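Local coordinates for lipoprotein, putative (Bacillus anthracis, PDB 4O4A) that is of unknown function but is a putative lipoprotein, so it is probably anchored to the cell membrane and may bind lipid, at residues 59-64 with 77-82; 86-89 with 95-98; 123-128 with 138-143; 145-148 with 154-157. One frame throughout, in Å; residues are numbered along the deposited sequence.

The four contacts follow one another along the chain. Contacts 1 and 2 belong to the five-stranded mixed sheet, through strands 60-64, 86-90 and 96-98. Their centres are about 15 Å apart, and F60 CE2 packs on L86 CD1 at 4.0 Å. Contact 3 starts on strand 117-126 of the four-stranded sheet. It touches contact 2 where Y87 CE1 meets L124 CD2 at 4.2 Å, and there the two sheets meet. Contact 4 follows in the loop before helix 149-166, its centre about 13 Å from that of contact 3, and V142 lies on H148 between them. Contacts 2 and 4 are farthest apart, about 27 Å between centres. Contacts 3 and 4 fasten the C-terminal region.

Contact 1. Residues 59-64 with 77-82; sequences EFSVVT and NMKFGT
K79 reaches across to S61 and makes a slight, weakly bonded contact between a connecting loop and the five-stranded mixed beta sheet. S61 sits on strand 60-64. K79 belongs to the loop that leaves strand 70-72 and later enters strand 86-90. Their CA atoms are 8.7 Å apart, so the gap is crossed by the lysine side chain and not by backbone pairing.

The CB of K79 points at the strand. CG stands anti to the carbonyl carbon (chi1 -83°), and the rest of the chain is extended, which carries the ammonium group straight to the strand. CD is the first atom to come near, 4.1 Å from S61 OG. CE follows and lies alongside the same oxygen at 3.2 Å. NZ ends the chain with a weak hydrogen bond to S61 OG, 3.1 Å long. The hydroxyl comes out to meet it because the CB of S61 points toward the loop.

S61 is buried. Its backbone bonds to D29 and I31, and its side chain also touches L54 and K56. The serine is therefore held in the sheet while the lysine reaches in from the loop. K79 also touches D29, whose charge may help to steady the ammonium group. F60 turns its CB the other way and lies on I31.

The buried area between the segments is small, 103 Å². A second oxygen, E59 O, is 3.3 Å from K79 NZ, but the angle is too poor for a hydrogen bond.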
loop_
_atom_site.group_PDB
_atom_site.type_symbol
_atom_site.label_atom_id
_atom_site.label_comp_id
_atom_site.label_asym_id
_atom_site.label_seq_id
_atom_site.Cartn_x
_atom_site.Cartn_y
_atom_site.Cartn_z
ATOM N N GLU B 59 -11.905 13.575 -43.503
ATOM C CA GLU B 59 -10.463 13.727 -43.584
ATOM C C GLU B 59 -9.756 13.170 -42.341
ATOM O O GLU B 59 -8.534 13.167 -42.270
ATOM C CB GLU B 59 -10.156 15.212 -43.736
ATOM C CG GLU B 59 -10.774 16.063 -42.626
ATOM C CD GLU B 59 -10.774 17.545 -42.957
ATOM O OE1 GLU B 59 -10.085 17.925 -43.932
ATOM O OE2 GLU B 59 -11.465 18.325 -42.255
ATOM N N PHE B 60 -10.533 12.684 -41.377
ATOM C CA PHE B 60 -9.999 12.162 -40.120
ATOM C C PHE B 60 -9.799 10.662 -40.074
ATOM O O PHE B 60 -10.559 9.921 -40.679
ATOM C CB PHE B 60 -10.954 12.501 -39.003
ATOM C CG PHE B 60 -11.050 13.959 -38.706
ATOM C CD1 PHE B 60 -11.806 14.790 -39.501
ATOM C CD2 PHE B 60 -10.416 14.485 -37.597
ATOM C CE1 PHE B 60 -11.916 16.140 -39.208
ATOM C CE2 PHE B 60 -10.515 15.834 -37.298
ATOM C CZ PHE B 60 -11.264 16.660 -38.110
ATOM N N SER B 61 -8.773 10.229 -39.337
ATOM C CA SER B 61 -8.513 8.811 -39.119
ATOM C C SER B 61 -9.210 8.542 -37.816
ATOM O O SER B 61 -9.260 9.413 -36.954
ATOM C CB SER B 61 -7.021 8.514 -38.984
ATOM O OG SER B 61 -6.317 8.847 -40.160
ATOM N N VAL B 62 -9.757 7.352 -37.649
ATOM C CA VAL B 62 -10.528 7.069 -36.442
ATOM C C VAL B 62 -9.914 5.976 -35.604
ATOM O O VAL B 62 -9.800 4.850 -36.052
ATOM C CB VAL B 62 -11.967 6.646 -36.790
ATOM C CG1 VAL B 62 -12.804 6.496 -35.528
ATOM C CG2 VAL B 62 -12.610 7.665 -37.708
ATOM N N VAL B 63 -9.542 6.327 -34.379
ATOM C CA VAL B 63 -8.982 5.383 -33.441
ATOM C C VAL B 63 -10.072 4.995 -32.478
ATOM O O VAL B 63 -10.628 5.846 -31.797
ATOM C CB VAL B 63 -7.813 5.972 -32.643
ATOM C CG1 VAL B 63 -7.391 5.010 -31.539
ATOM C CG2 VAL B 63 -6.639 6.272 -33.554
ATOM N N THR B 64 -10.379 3.704 -32.433
ATOM C CA THR B 64 -11.391 3.178 -31.536
ATOM C C THR B 64 -10.705 2.344 -30.498
ATOM O O THR B 64 -10.080 1.339 -30.821
ATOM C CB THR B 64 -12.398 2.291 -32.268
ATOM O OG1 THR B 64 -13.169 3.094 -33.165
ATOM C CG2 THR B 64 -13.335 1.643 -31.286
ATOM N N ASN B 77 1.723 4.643 -39.455
ATOM C CA ASN B 77 2.119 5.525 -38.369
ATOM C C ASN B 77 1.041 6.538 -38.066
ATOM O O ASN B 77 0.042 6.639 -38.794
ATOM C CB ASN B 77 3.440 6.227 -38.730
ATOM C CG ASN B 77 4.184 6.761 -37.519
ATOM O OD1 ASN B 77 3.628 6.895 -36.429
ATOM N ND2 ASN B 77 5.471 7.011 -37.690
HETATM N N MSE B 78 1.245 7.277 -36.985
HETATM C CA MSE B 78 0.346 8.327 -36.609
HETATM C C MSE B 78 0.584 9.492 -37.530
HETATM O O MSE B 78 1.616 9.600 -38.207
HETATM C CB MSE B 78 0.541 8.711 -35.144
HETATM C CG MSE B 78 1.825 9.503 -34.915
HETATM SE SE MSE B 78 2.564 9.092 -33.150
HETATM C CE MSE B 78 4.271 8.246 -33.621
ATOM N N LYS B 79 -0.386 10.382 -37.546
ATOM C CA LYS B 79 -0.324 11.547 -38.386
ATOM C C LYS B 79 0.436 12.651 -37.680
ATOM O O LYS B 79 0.556 12.679 -36.443
ATOM C CB LYS B 79 -1.723 12.009 -38.788
ATOM C CG LYS B 79 -2.322 11.258 -39.978
ATOM C CD LYS B 79 -3.640 11.874 -40.439
ATOM C CE LYS B 79 -4.333 10.989 -41.454
ATOM N NZ LYS B 79 -5.736 11.437 -41.691
ATOM N N PHE B 80 0.967 13.549 -38.492
ATOM C CA PHE B 80 1.754 14.663 -38.013
ATOM C C PHE B 80 1.283 15.989 -38.572
ATOM O O PHE B 80 0.763 16.056 -39.670
ATOM C CB PHE B 80 3.204 14.431 -38.398
ATOM C CG PHE B 80 3.776 13.184 -37.810
ATOM C CD1 PHE B 80 4.101 13.114 -36.458
ATOM C CD2 PHE B 80 3.975 12.068 -38.606
ATOM C CE1 PHE B 80 4.622 11.948 -35.918
ATOM C CE2 PHE B 80 4.493 10.902 -38.076
ATOM C CZ PHE B 80 4.817 10.841 -36.729
ATOM N N GLY B 81 1.460 17.044 -37.788
ATOM C CA GLY B 81 1.156 18.400 -38.245
ATOM C C GLY B 81 0.486 19.213 -37.184
ATOM O O GLY B 81 0.622 18.926 -35.994
ATOM N N THR B 82 -0.256 20.223 -37.598
ATOM C CA THR B 82 -0.968 21.043 -36.644
ATOM C C THR B 82 -2.030 20.163 -35.970
ATOM O O THR B 82 -2.845 19.561 -36.650
ATOM C CB THR B 82 -1.631 22.243 -37.332
ATOM O OG1 THR B 82 -0.631 23.076 -37.922
ATOM C CG2 THR B 82 -2.454 23.062 -36.329
#

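Contact 2. Residues 86-89 with 95-98; sequences LYYT and QRTK
The Y88 ring lies against R96 and K98 of the neighbouring strand. The CD of R96 is over one face. The carbonyl carbon of T97 sits at the edge, near the ring plane. K98 comes in obliquely, its CA 3.5 Å from Y88 CD2 and its CB 3.9 Å from Y88 CE2. The R96 guanidinium is turned 42° from the ring plane and is too distant for more than a weak cation-pi attraction. Its main polar partner is E57, in a salt bridge. The methylene part of R96 does the packing, with CB 3.8 Å from Y88 CD2. I31 and L33 also touch the Y88 side chain. The other ring, Y87, meets Y32 with the two planes nearly parallel.

The strands form a beta hairpin. Strand 96-98 is an edge strand of the five-stranded sheet, and 86-90 lies between it and strand 30-35. They are antiparallel but strongly angled, 128° between the directions of the short segments. T89 and T97 make the hydrogen-bonded pair. T89 N reaches T97 O at 2.8 Å, and T97 N reaches T89 O at 2.9 Å. T89 OG1 adds a weak bond to T97 O at 3.4 Å; with chi1 51° it sits between backbone N and carbonyl carbon, facing T97 O. Y88 and K98 are the next pair, non-hydrogen-bonded. K98 is extended and runs back to L86, where NZ lies 3.7 Å from L86 CD2.

Two main-chain bonds thus fix the hairpin register. Aliphatic stems of charged residues pack on the tyrosine, while the R96 charge is probably balanced by E57.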
loop_
_atom_site.group_PDB
_atom_site.type_symbol
_atom_site.label_atom_id
_atom_site.label_comp_id
_atom_site.label_asym_id
_atom_site.label_seq_id
_atom_site.Cartn_x
_atom_site.Cartn_y
_atom_site.Cartn_z
ATOM N N LEU B 86 -9.943 15.339 -32.426
ATOM C CA LEU B 86 -11.220 15.386 -31.720
ATOM C C LEU B 86 -11.337 14.145 -30.846
ATOM O O LEU B 86 -10.851 13.069 -31.206
ATOM C CB LEU B 86 -12.371 15.436 -32.707
ATOM C CG LEU B 86 -12.397 16.676 -33.607
ATOM C CD1 LEU B 86 -13.483 16.556 -34.657
ATOM C CD2 LEU B 86 -12.587 17.944 -32.775
ATOM N N TYR B 87 -11.950 14.297 -29.684
ATOM C CA TYR B 87 -12.084 13.197 -28.743
ATOM C C TYR B 87 -13.546 12.998 -28.369
ATOM O O TYR B 87 -14.300 13.955 -28.197
ATOM C CB TYR B 87 -11.243 13.477 -27.495
ATOM C CG TYR B 87 -9.809 13.880 -27.795
ATOM C CD1 TYR B 87 -8.796 12.938 -27.876
ATOM C CD2 TYR B 87 -9.470 15.205 -27.976
ATOM C CE1 TYR B 87 -7.479 13.292 -28.149
ATOM C CE2 TYR B 87 -8.159 15.580 -28.242
ATOM C CZ TYR B 87 -7.166 14.616 -28.330
ATOM O OH TYR B 87 -5.856 14.976 -28.618
ATOM N N TYR B 88 -13.961 11.744 -28.283
ATOM C CA TYR B 88 -15.320 11.439 -27.916
ATOM C C TYR B 88 -15.367 10.216 -27.057
ATOM O O TYR B 88 -14.465 9.379 -27.115
ATOM C CB TYR B 88 -16.141 11.103 -29.143
ATOM C CG TYR B 88 -16.229 12.160 -30.206
ATOM C CD1 TYR B 88 -15.286 12.240 -31.199
ATOM C CD2 TYR B 88 -17.310 13.025 -30.270
ATOM C CE1 TYR B 88 -15.398 13.174 -32.202
ATOM C CE2 TYR B 88 -17.422 13.959 -31.273
ATOM C CZ TYR B 88 -16.466 14.026 -32.228
ATOM O OH TYR B 88 -16.575 14.965 -33.217
ATOM N N THR B 89 -16.422 10.112 -26.258
ATOM C CA THR B 89 -16.684 8.888 -25.519
ATOM C C THR B 89 -17.827 8.228 -26.288
ATOM O O THR B 89 -18.594 8.918 -26.963
ATOM C CB THR B 89 -17.156 9.118 -24.085
ATOM O OG1 THR B 89 -18.243 10.055 -24.092
ATOM C CG2 THR B 89 -16.054 9.649 -23.235
ATOM N N GLN B 95 -23.213 5.759 -29.977
ATOM C CA GLN B 95 -23.438 7.203 -30.016
ATOM C C GLN B 95 -22.290 7.916 -29.328
ATOM O O GLN B 95 -21.830 7.508 -28.256
ATOM C CB GLN B 95 -24.762 7.638 -29.403
ATOM C CG GLN B 95 -25.981 7.431 -30.300
ATOM C CD GLN B 95 -26.812 6.236 -29.929
ATOM O OE1 GLN B 95 -26.842 5.824 -28.762
ATOM N NE2 GLN B 95 -27.552 5.709 -30.896
ATOM N N ARG B 96 -21.827 8.980 -29.973
ATOM C CA ARG B 96 -20.682 9.744 -29.513
ATOM C C ARG B 96 -21.026 10.968 -28.689
ATOM O O ARG B 96 -22.032 11.633 -28.901
ATOM C CB ARG B 96 -19.861 10.184 -30.726
ATOM C CG ARG B 96 -19.338 9.028 -31.562
ATOM C CD ARG B 96 -18.670 9.500 -32.838
ATOM N NE ARG B 96 -18.184 8.358 -33.622
ATOM C CZ ARG B 96 -17.587 8.452 -34.810
ATOM N NH1 ARG B 96 -17.390 9.640 -35.377
ATOM N NH2 ARG B 96 -17.197 7.351 -35.433
ATOM N N THR B 97 -20.152 11.272 -27.749
ATOM C CA THR B 97 -20.303 12.433 -26.906
ATOM C C THR B 97 -18.941 13.082 -26.868
ATOM O O THR B 97 -17.957 12.473 -26.443
ATOM C CB THR B 97 -20.755 12.043 -25.503
ATOM O OG1 THR B 97 -22.010 11.350 -25.593
ATOM C CG2 THR B 97 -20.903 13.264 -24.645
ATOM N N LYS B 98 -18.879 14.313 -27.343
ATOM C CA LYS B 98 -17.623 15.044 -27.391
ATOM C C LYS B 98 -17.112 15.345 -25.997
ATOM O O LYS B 98 -17.888 15.609 -25.091
ATOM C CB LYS B 98 -17.798 16.344 -28.177
ATOM C CG LYS B 98 -16.493 17.038 -28.470
ATOM C CD LYS B 98 -16.665 18.188 -29.446
ATOM C CE LYS B 98 -15.303 18.769 -29.812
ATOM N NZ LYS B 98 -15.350 19.669 -30.998
#

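Contact 3. Residues 123-128 with 138-143; sequences NLEVTR and NGREVP. With SO4 (sulfate ion), chain F.
E125 and R140 form a salt bridge that ties strand 117-126 of the four-stranded mixed sheet to the loop after helix 133-138. E125 OE2 accepts both direct bonds. It takes R140 NH2 at 2.9 Å and the backbone R140 N at 2.8 Å. The two donors come from opposite faces of the carboxylate plane. NH2 stands almost directly above it, whereas N arrives on the syn side. E125 OE2 lies close to the guanidinium plane, at its edge. The two planes are 85° apart, which sets NH2 above the carboxylate.

A water bridges the same pair, donating to E125 OE1 and to R140 O. The glutamate is fully extended (chi1 -175°), which lets it cross from the sheet to the loop. G139, with positive phi just past the helix, brings its CA to 3.4 Å from E125 OE1.

Further out, D41 makes a salt bridge with R140 NH1. F135, D41 and H105 pack around E125. Two acids thus grip one arginine, and E125 would probably stay ionised in this buried place. T129 of a second subunit packs on R140. A sulfate ion, probably from the crystallisation liquor, accepts from R140 NH1 through its O3 at 3.2 Å.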
loop_
_atom_site.group_PDB
_atom_site.type_symbol
_atom_site.label_atom_id
_atom_site.label_comp_id
_atom_site.label_asym_id
_atom_site.label_seq_id
_atom_site.Cartn_x
_atom_site.Cartn_y
_atom_site.Cartn_z
ATOM N N ASN B 123 1.011 7.349 -26.175
ATOM C CA ASN B 123 0.487 7.244 -24.831
ATOM C C ASN B 123 -0.352 8.443 -24.511
ATOM O O ASN B 123 0.119 9.581 -24.576
ATOM C CB ASN B 123 1.620 7.155 -23.828
ATOM C CG ASN B 123 2.232 5.796 -23.770
ATOM O OD1 ASN B 123 1.558 4.839 -23.429
ATOM N ND2 ASN B 123 3.532 5.702 -24.057
ATOM N N LEU B 124 -1.613 8.196 -24.202
ATOM C CA LEU B 124 -2.515 9.248 -23.814
ATOM C C LEU B 124 -3.182 8.820 -22.543
ATOM O O LEU B 124 -3.078 7.683 -22.122
ATOM C CB LEU B 124 -3.602 9.490 -24.846
ATOM C CG LEU B 124 -3.189 9.977 -26.222
ATOM C CD1 LEU B 124 -2.937 8.759 -27.082
ATOM C CD2 LEU B 124 -4.292 10.818 -26.846
ATOM N N GLU B 125 -3.909 9.745 -21.953
ATOM C CA GLU B 125 -4.586 9.483 -20.726
ATOM C C GLU B 125 -5.868 10.267 -20.751
ATOM O O GLU B 125 -5.902 11.414 -21.214
ATOM C CB GLU B 125 -3.693 9.916 -19.580
ATOM C CG GLU B 125 -4.222 9.595 -18.211
ATOM C CD GLU B 125 -3.296 10.045 -17.100
ATOM O OE1 GLU B 125 -2.111 10.337 -17.360
ATOM O OE2 GLU B 125 -3.768 10.110 -15.947
ATOM N N VAL B 126 -6.928 9.663 -20.244
ATOM C CA VAL B 126 -8.220 10.324 -20.222
ATOM C C VAL B 126 -8.758 10.331 -18.817
ATOM O O VAL B 126 -8.427 9.448 -18.000
ATOM C CB VAL B 126 -9.226 9.601 -21.140
ATOM C CG1 VAL B 126 -9.472 8.167 -20.677
ATOM C CG2 VAL B 126 -10.538 10.349 -21.210
ATOM N N THR B 127 -9.604 11.320 -18.543
ATOM C CA THR B 127 -10.284 11.428 -17.257
ATOM C C THR B 127 -11.724 11.876 -17.477
ATOM O O THR B 127 -12.057 12.499 -18.505
ATOM C CB THR B 127 -9.602 12.444 -16.318
ATOM O OG1 THR B 127 -10.261 12.475 -15.058
ATOM C CG2 THR B 127 -9.628 13.838 -16.908
ATOM N N ARG B 128 -12.577 11.519 -16.522
ATOM C CA ARG B 128 -13.975 11.951 -16.508
ATOM C C ARG B 128 -14.142 12.813 -15.263
ATOM O O ARG B 128 -14.862 13.807 -15.256
ATOM C CB ARG B 128 -14.878 10.751 -16.402
ATOM C CG ARG B 128 -14.599 9.696 -17.462
ATOM C CD ARG B 128 -15.098 8.310 -17.050
ATOM N NE ARG B 128 -16.409 8.316 -16.408
ATOM C CZ ARG B 128 -16.829 7.318 -15.637
ATOM N NH1 ARG B 128 -16.029 6.291 -15.386
ATOM N NH2 ARG B 128 -18.027 7.360 -15.081
ATOM N N ASN B 138 -0.202 17.412 -17.254
ATOM C CA ASN B 138 0.525 16.400 -16.477
ATOM C C ASN B 138 -0.089 15.033 -16.282
ATOM O O ASN B 138 0.589 14.118 -15.829
ATOM C CB ASN B 138 0.760 16.967 -15.098
ATOM C CG ASN B 138 1.503 18.266 -15.142
ATOM O OD1 ASN B 138 2.499 18.406 -15.859
ATOM N ND2 ASN B 138 1.068 19.215 -14.337
ATOM N N GLY B 139 -1.360 14.876 -16.611
ATOM C CA GLY B 139 -2.013 13.597 -16.382
ATOM C C GLY B 139 -2.233 13.422 -14.885
ATOM O O GLY B 139 -1.901 14.295 -14.094
ATOM N N ARG B 140 -2.786 12.292 -14.487
ATOM C CA ARG B 140 -3.090 12.057 -13.085
ATOM C C ARG B 140 -1.848 11.873 -12.247
ATOM O O ARG B 140 -0.817 11.424 -12.735
ATOM C CB ARG B 140 -4.005 10.834 -12.926
ATOM C CG ARG B 140 -3.322 9.488 -13.085
ATOM C CD ARG B 140 -4.340 8.356 -13.134
ATOM N NE ARG B 140 -3.711 7.041 -13.281
ATOM C CZ ARG B 140 -3.189 6.579 -14.409
ATOM N NH1 ARG B 140 -2.644 5.374 -14.435
ATOM N NH2 ARG B 140 -3.190 7.325 -15.514
ATOM N N GLU B 141 -1.972 12.226 -10.973
ATOM C CA GLU B 141 -0.886 12.105 -9.998
ATOM C C GLU B 141 -0.724 10.625 -9.665
ATOM O O GLU B 141 -1.705 9.938 -9.421
ATOM C CB GLU B 141 -1.226 12.968 -8.771
ATOM C CG GLU B 141 -0.177 13.106 -7.635
ATOM C CD GLU B 141 -0.314 12.076 -6.516
ATOM O OE1 GLU B 141 0.415 12.195 -5.499
ATOM O OE2 GLU B 141 -1.154 11.154 -6.621
ATOM N N VAL B 142 0.507 10.135 -9.737
ATOM C CA VAL B 142 0.825 8.745 -9.441
ATOM C C VAL B 142 1.975 8.748 -8.446
ATOM O O VAL B 142 2.685 9.746 -8.355
ATOM C CB VAL B 142 1.260 7.951 -10.697
ATOM C CG1 VAL B 142 0.147 7.941 -11.737
ATOM C CG2 VAL B 142 2.541 8.520 -11.293
ATOM N N PRO B 143 2.172 7.635 -7.707
ATOM C CA PRO B 143 3.246 7.533 -6.698
ATOM C C PRO B 143 4.636 7.869 -7.236
ATOM O O PRO B 143 4.919 7.689 -8.422
ATOM C CB PRO B 143 3.158 6.094 -6.239
ATOM C CG PRO B 143 1.731 5.701 -6.495
ATOM C CD PRO B 143 1.318 6.431 -7.728
HETATM S S SO4 F . -3.894 4.034 -10.850
HETATM O O1 SO4 F . -2.800 5.008 -10.551
HETATM O O2 SO4 F . -5.187 4.754 -10.889
HETATM O O3 SO4 F . -3.659 3.382 -12.161
HETATM O O4 SO4 F . -3.948 2.978 -9.800
HETATM O O HOH W 1 -0.881 10.369 -15.123
#

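Contact 4. Residues 145-148 with 154-157; sequences NQEH and MRDL
E147 sets its carboxylate against the edge of the R155 guanidinium. Both oxygens face one nitrogen. E147 OE1 is 2.8 Å from R155 NH2 in a salt bridge. E147 OE2 accepts a nearly straight hydrogen bond from the same NH2, 3.0 Å long with an N-H...O angle of 176°. NH2 meets OE2 on the syn side, somewhat out of the carboxylate plane. The two flat groups are tilted by 28°.

The CB atoms of both residues point across the contact. The glutamate is extended beyond CG. The arginine leaves the helix with CG anti to its N and bends at chi3 (-41°), which swings the guanidinium toward the loop.

A third subunit adds to the site. Its R96 N gives a weak hydrogen bond to E147 OE2. E57 of that subunit packs on R155, and its R96 side chain, of like charge, lies close to R155 NH1.

H148 follows E147 and is the N-cap of helix 149-166, its ND1 bonded to A150 N. The arrangement is a side-chain N-cap with a salt bridge from the residue before it to the second turn of helix 149-166.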
loop_
_atom_site.group_PDB
_atom_site.type_symbol
_atom_site.label_atom_id
_atom_site.label_comp_id
_atom_site.label_asym_id
_atom_site.label_seq_id
_atom_site.Cartn_x
_atom_site.Cartn_y
_atom_site.Cartn_z
ATOM N N ASN B 145 8.214 6.836 -6.503
ATOM C CA ASN B 145 9.231 5.864 -6.941
ATOM C C ASN B 145 8.732 4.767 -7.882
ATOM O O ASN B 145 9.485 4.200 -8.662
ATOM C CB ASN B 145 9.893 5.242 -5.721
ATOM C CG ASN B 145 10.470 6.284 -4.771
ATOM O OD1 ASN B 145 9.989 7.411 -4.706
ATOM N ND2 ASN B 145 11.504 5.901 -4.020
ATOM N N GLN B 146 7.459 4.458 -7.774
ATOM C CA GLN B 146 6.824 3.477 -8.619
ATOM C C GLN B 146 6.864 3.853 -10.094
ATOM O O GLN B 146 6.812 5.010 -10.446
ATOM C CB GLN B 146 5.372 3.355 -8.175
ATOM C CG GLN B 146 4.487 2.604 -9.135
ATOM C CD GLN B 146 3.012 2.684 -8.774
ATOM O OE1 GLN B 146 2.167 2.786 -9.663
ATOM N NE2 GLN B 146 2.696 2.647 -7.483
ATOM N N GLU B 147 6.943 2.850 -10.953
ATOM C CA GLU B 147 6.931 3.062 -12.384
ATOM C C GLU B 147 5.509 3.547 -12.697
ATOM O O GLU B 147 4.550 3.282 -11.950
ATOM C CB GLU B 147 7.244 1.768 -13.138
ATOM C CG GLU B 147 6.119 0.750 -13.090
ATOM C CD GLU B 147 6.447 -0.547 -13.808
ATOM O OE1 GLU B 147 7.521 -0.647 -14.470
ATOM O OE2 GLU B 147 5.605 -1.465 -13.715
ATOM N N HIS B 148 5.361 4.250 -13.803
ATOM C CA HIS B 148 4.045 4.736 -14.171
ATOM C C HIS B 148 3.212 3.535 -14.643
ATOM O O HIS B 148 3.716 2.688 -15.388
ATOM C CB HIS B 148 4.157 5.782 -15.262
ATOM C CG HIS B 148 2.896 6.545 -15.488
ATOM N ND1 HIS B 148 1.840 6.044 -16.215
ATOM C CD2 HIS B 148 2.527 7.787 -15.095
ATOM C CE1 HIS B 148 0.871 6.937 -16.255
ATOM N NE2 HIS B 148 1.266 8.009 -15.591
HETATM N N MSE B 154 1.639 -1.161 -21.253
HETATM C CA MSE B 154 2.375 -1.288 -22.510
HETATM C C MSE B 154 3.092 -2.611 -22.573
HETATM O O MSE B 154 3.070 -3.313 -23.588
HETATM C CB MSE B 154 3.385 -0.137 -22.598
HETATM C CG MSE B 154 4.315 -0.236 -23.806
HETATM SE SE MSE B 154 3.307 -0.191 -25.507
HETATM C CE MSE B 154 3.441 1.703 -25.877
ATOM N N ARG B 155 3.750 -2.948 -21.484
ATOM C CA ARG B 155 4.478 -4.184 -21.389
ATOM C C ARG B 155 3.545 -5.328 -21.743
ATOM O O ARG B 155 3.882 -6.156 -22.574
ATOM C CB ARG B 155 4.994 -4.356 -19.968
ATOM C CG ARG B 155 6.023 -5.440 -19.836
ATOM C CD ARG B 155 6.591 -5.550 -18.405
ATOM N NE ARG B 155 6.817 -4.252 -17.822
ATOM C CZ ARG B 155 6.298 -3.797 -16.682
ATOM N NH1 ARG B 155 5.560 -4.560 -15.878
ATOM N NH2 ARG B 155 6.601 -2.571 -16.300
ATOM N N ASP B 156 2.359 -5.344 -21.135
ATOM C CA ASP B 156 1.377 -6.397 -21.369
ATOM C C ASP B 156 0.802 -6.349 -22.768
ATOM O O ASP B 156 0.571 -7.387 -23.378
ATOM C CB ASP B 156 0.240 -6.322 -20.348
ATOM C CG ASP B 156 0.717 -6.550 -18.911
ATOM O OD1 ASP B 156 1.776 -7.189 -18.708
ATOM O OD2 ASP B 156 0.022 -6.098 -17.975
ATOM N N LEU B 157 0.585 -5.153 -23.285
ATOM C CA LEU B 157 0.013 -5.005 -24.618
ATOM C C LEU B 157 0.951 -5.533 -25.684
ATOM O O LEU B 157 0.510 -6.169 -26.636
ATOM C CB LEU B 157 -0.317 -3.543 -24.907
ATOM C CG LEU B 157 -0.851 -3.252 -26.313
ATOM C CD1 LEU B 157 -2.093 -4.077 -26.627
ATOM C CD2 LEU B 157 -1.134 -1.776 -26.494
#